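Local structure of PTS system fructose-specific EIIB component (Bacillus subtilis, 1BLE) at residues A28-V33 with V78-L83. The protein takes a phosphoryl group from phospho-EIIA onto a histidine and passes it to fructose as the sugar is carried across the cell membrane. Numbering follows the deposited sequence.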
loop_
_atom_site.group_PDB
_atom_site.type_symbol
_atom_site.label_atom_id
_atom_site.label_comp_id
_atom_site.label_asym_id
_atom_site.label_seq_id
_atom_site.Cartn_x
_atom_site.Cartn_y
_atom_site.Cartn_z
ATOM N N ALA A 28 -12.900 7.634 13.445
ATOM C CA ALA A 28 -13.022 6.346 12.774
ATOM C C ALA A 28 -11.683 5.657 12.760
ATOM O O ALA A 28 -10.659 6.322 12.716
ATOM C CB ALA A 28 -13.525 6.536 11.381
ATOM N N ASP A 29 -11.702 4.329 12.807
ATOM C CA ASP A 29 -10.481 3.537 12.833
ATOM C C ASP A 29 -9.979 3.347 11.396
ATOM O O ASP A 29 -8.777 3.501 11.097
ATOM C CB ASP A 29 -10.737 2.144 13.461
ATOM C CG ASP A 29 -11.518 2.193 14.819
ATOM O OD1 ASP A 29 -11.205 3.018 15.711
ATOM O OD2 ASP A 29 -12.427 1.350 15.026
ATOM N N ARG A 30 -10.927 3.093 10.498
ATOM C CA ARG A 30 -10.615 2.827 9.096
ATOM C C ARG A 30 -11.464 3.491 8.016
ATOM O O ARG A 30 -12.623 3.815 8.250
ATOM C CB ARG A 30 -10.669 1.329 8.875
ATOM C CG ARG A 30 -11.897 0.705 9.450
ATOM C CD ARG A 30 -11.685 -0.794 9.569
ATOM N NE ARG A 30 -10.731 -1.197 10.616
ATOM C CZ ARG A 30 -10.043 -2.342 10.588
ATOM N NH1 ARG A 30 -10.191 -3.181 9.554
ATOM N NH2 ARG A 30 -9.271 -2.689 11.620
ATOM N N ILE A 31 -10.867 3.652 6.830
ATOM C CA ILE A 31 -11.508 4.223 5.656
ATOM C C ILE A 31 -11.521 3.134 4.603
ATOM O O ILE A 31 -10.486 2.592 4.254
ATOM C CB ILE A 31 -10.707 5.378 5.079
ATOM C CG1 ILE A 31 -10.734 6.528 6.031
ATOM C CG2 ILE A 31 -11.322 5.900 3.792
ATOM C CD1 ILE A 31 -9.998 7.686 5.458
ATOM N N ILE A 32 -12.682 2.818 4.073
ATOM C CA ILE A 32 -12.723 1.797 3.066
ATOM C C ILE A 32 -13.329 2.348 1.786
ATOM O O ILE A 32 -14.389 2.978 1.810
ATOM C CB ILE A 32 -13.539 0.603 3.559
ATOM C CG1 ILE A 32 -12.925 0.054 4.835
ATOM C CG2 ILE A 32 -13.584 -0.470 2.510
ATOM C CD1 ILE A 32 -13.905 -0.734 5.658
ATOM N N VAL A 33 -12.626 2.162 0.676
ATOM C CA VAL A 33 -13.145 2.606 -0.632
ATOM C C VAL A 33 -13.889 1.401 -1.196
ATOM O O VAL A 33 -13.348 0.288 -1.265
ATOM C CB VAL A 33 -12.004 3.068 -1.594
ATOM C CG1 VAL A 33 -12.514 3.240 -2.998
ATOM C CG2 VAL A 33 -11.486 4.381 -1.141
ATOM N N VAL A 78 -16.236 -2.303 15.049
ATOM C CA VAL A 78 -15.293 -1.390 14.369
ATOM C C VAL A 78 -16.034 -0.161 13.827
ATOM O O VAL A 78 -17.184 -0.269 13.366
ATOM C CB VAL A 78 -14.590 -2.066 13.153
ATOM C CG1 VAL A 78 -13.690 -1.075 12.467
ATOM C CG2 VAL A 78 -13.786 -3.264 13.573
ATOM N N THR A 79 -15.362 0.991 13.868
ATOM C CA THR A 79 -15.930 2.245 13.407
ATOM C C THR A 79 -15.289 2.627 12.085
ATOM O O THR A 79 -14.100 2.937 12.042
ATOM C CB THR A 79 -15.702 3.331 14.472
ATOM O OG1 THR A 79 -16.752 3.236 15.439
ATOM C CG2 THR A 79 -15.690 4.738 13.878
ATOM N N ALA A 80 -16.091 2.655 11.023
ATOM C CA ALA A 80 -15.591 2.967 9.688
ATOM C C ALA A 80 -16.326 4.036 8.919
ATOM O O ALA A 80 -17.487 4.363 9.191
ATOM C CB ALA A 80 -15.584 1.722 8.860
ATOM N N MET A 81 -15.660 4.501 7.871
ATOM C CA MET A 81 -16.172 5.529 6.978
ATOM C C MET A 81 -15.935 4.993 5.558
ATOM O O MET A 81 -14.818 4.583 5.232
ATOM C CB MET A 81 -15.381 6.805 7.233
ATOM C CG MET A 81 -15.808 7.961 6.436
ATOM S SD MET A 81 -14.747 9.345 6.713
ATOM C CE MET A 81 -15.017 10.133 5.093
ATOM N N LEU A 82 -17.004 4.876 4.763
ATOM C CA LEU A 82 -16.921 4.368 3.368
ATOM C C LEU A 82 -16.837 5.500 2.324
ATOM O O LEU A 82 -17.437 6.578 2.492
ATOM C CB LEU A 82 -18.139 3.508 3.047
ATOM C CG LEU A 82 -18.421 2.363 4.019
ATOM C CD1 LEU A 82 -19.703 1.653 3.648
ATOM C CD2 LEU A 82 -17.273 1.378 3.980
ATOM N N LEU A 83 -16.076 5.251 1.264
ATOM C CA LEU A 83 -15.925 6.197 0.184
ATOM C C LEU A 83 -16.468 5.557 -1.076
ATOM O O LEU A 83 -16.169 4.390 -1.368
ATOM C CB LEU A 83 -14.461 6.538 0.003
ATOM C CG LEU A 83 -14.004 7.667 0.927
ATOM C CD1 LEU A 83 -12.498 7.868 0.788
ATOM C CD2 LEU A 83 -14.773 8.939 0.572
#
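Asp29, just before strand 30-34, and Thr79, the first residue of the neighbouring parallel strand 79-84, grip each other in the central sheet of this alpha/beta fold, whose strand order is 3-2-4-1-5-6-7. Asp29 N donates to Thr79 O (2.9 Å), and the carboxylate of the same aspartate returns the bond: Asp29 OD2 takes Thr79 N at 3.2 Å, nearly straight at the hydrogen but reached from above the carboxylate plane. Asp29 CG lies beside the backbone N of Asp29 (chi1 -49°), which brings OD2 across to the second strand. Beyond this clasp the backbones pair regularly, Arg30 O and Ile32 O accepting from Met81 N and Leu83 N, while Met81 O accepts from Ile32 N.

Side chains then alternate between the two faces. On one, the Arg30 chain bends at chi3 (71°) and crosses Val78 at about a right angle; Val78 CG1 touches both CD and NE of Arg30, meeting the guanidinium group obliquely. Ala80 CB lies against Arg30 CG at 3.9 Å. Further along this face Leu82 brings the end of its side chain toward strand 30-34, its CD2 resting on Ile32 CB. Met43 of a second subunit packs on Ile32, so at this residue the face also meets another chain.

The other face carries Ile31, Val33, Met81 and Leu83. Helix 18-26 covers part of it, Leu19 touching Ile31, Met81 and Leu83. The side chain of Leu83 lies about 9 Å from that of His15, the active-site histidine that becomes phosphorylated during the reaction, placing the C-terminal end of this pairing near the catalytic residue. Leu83 meets two residues by different atoms: its CB packs on Val33 CG2, and its CD1 reaches back to Ile31 CG2 at 3.8 Å.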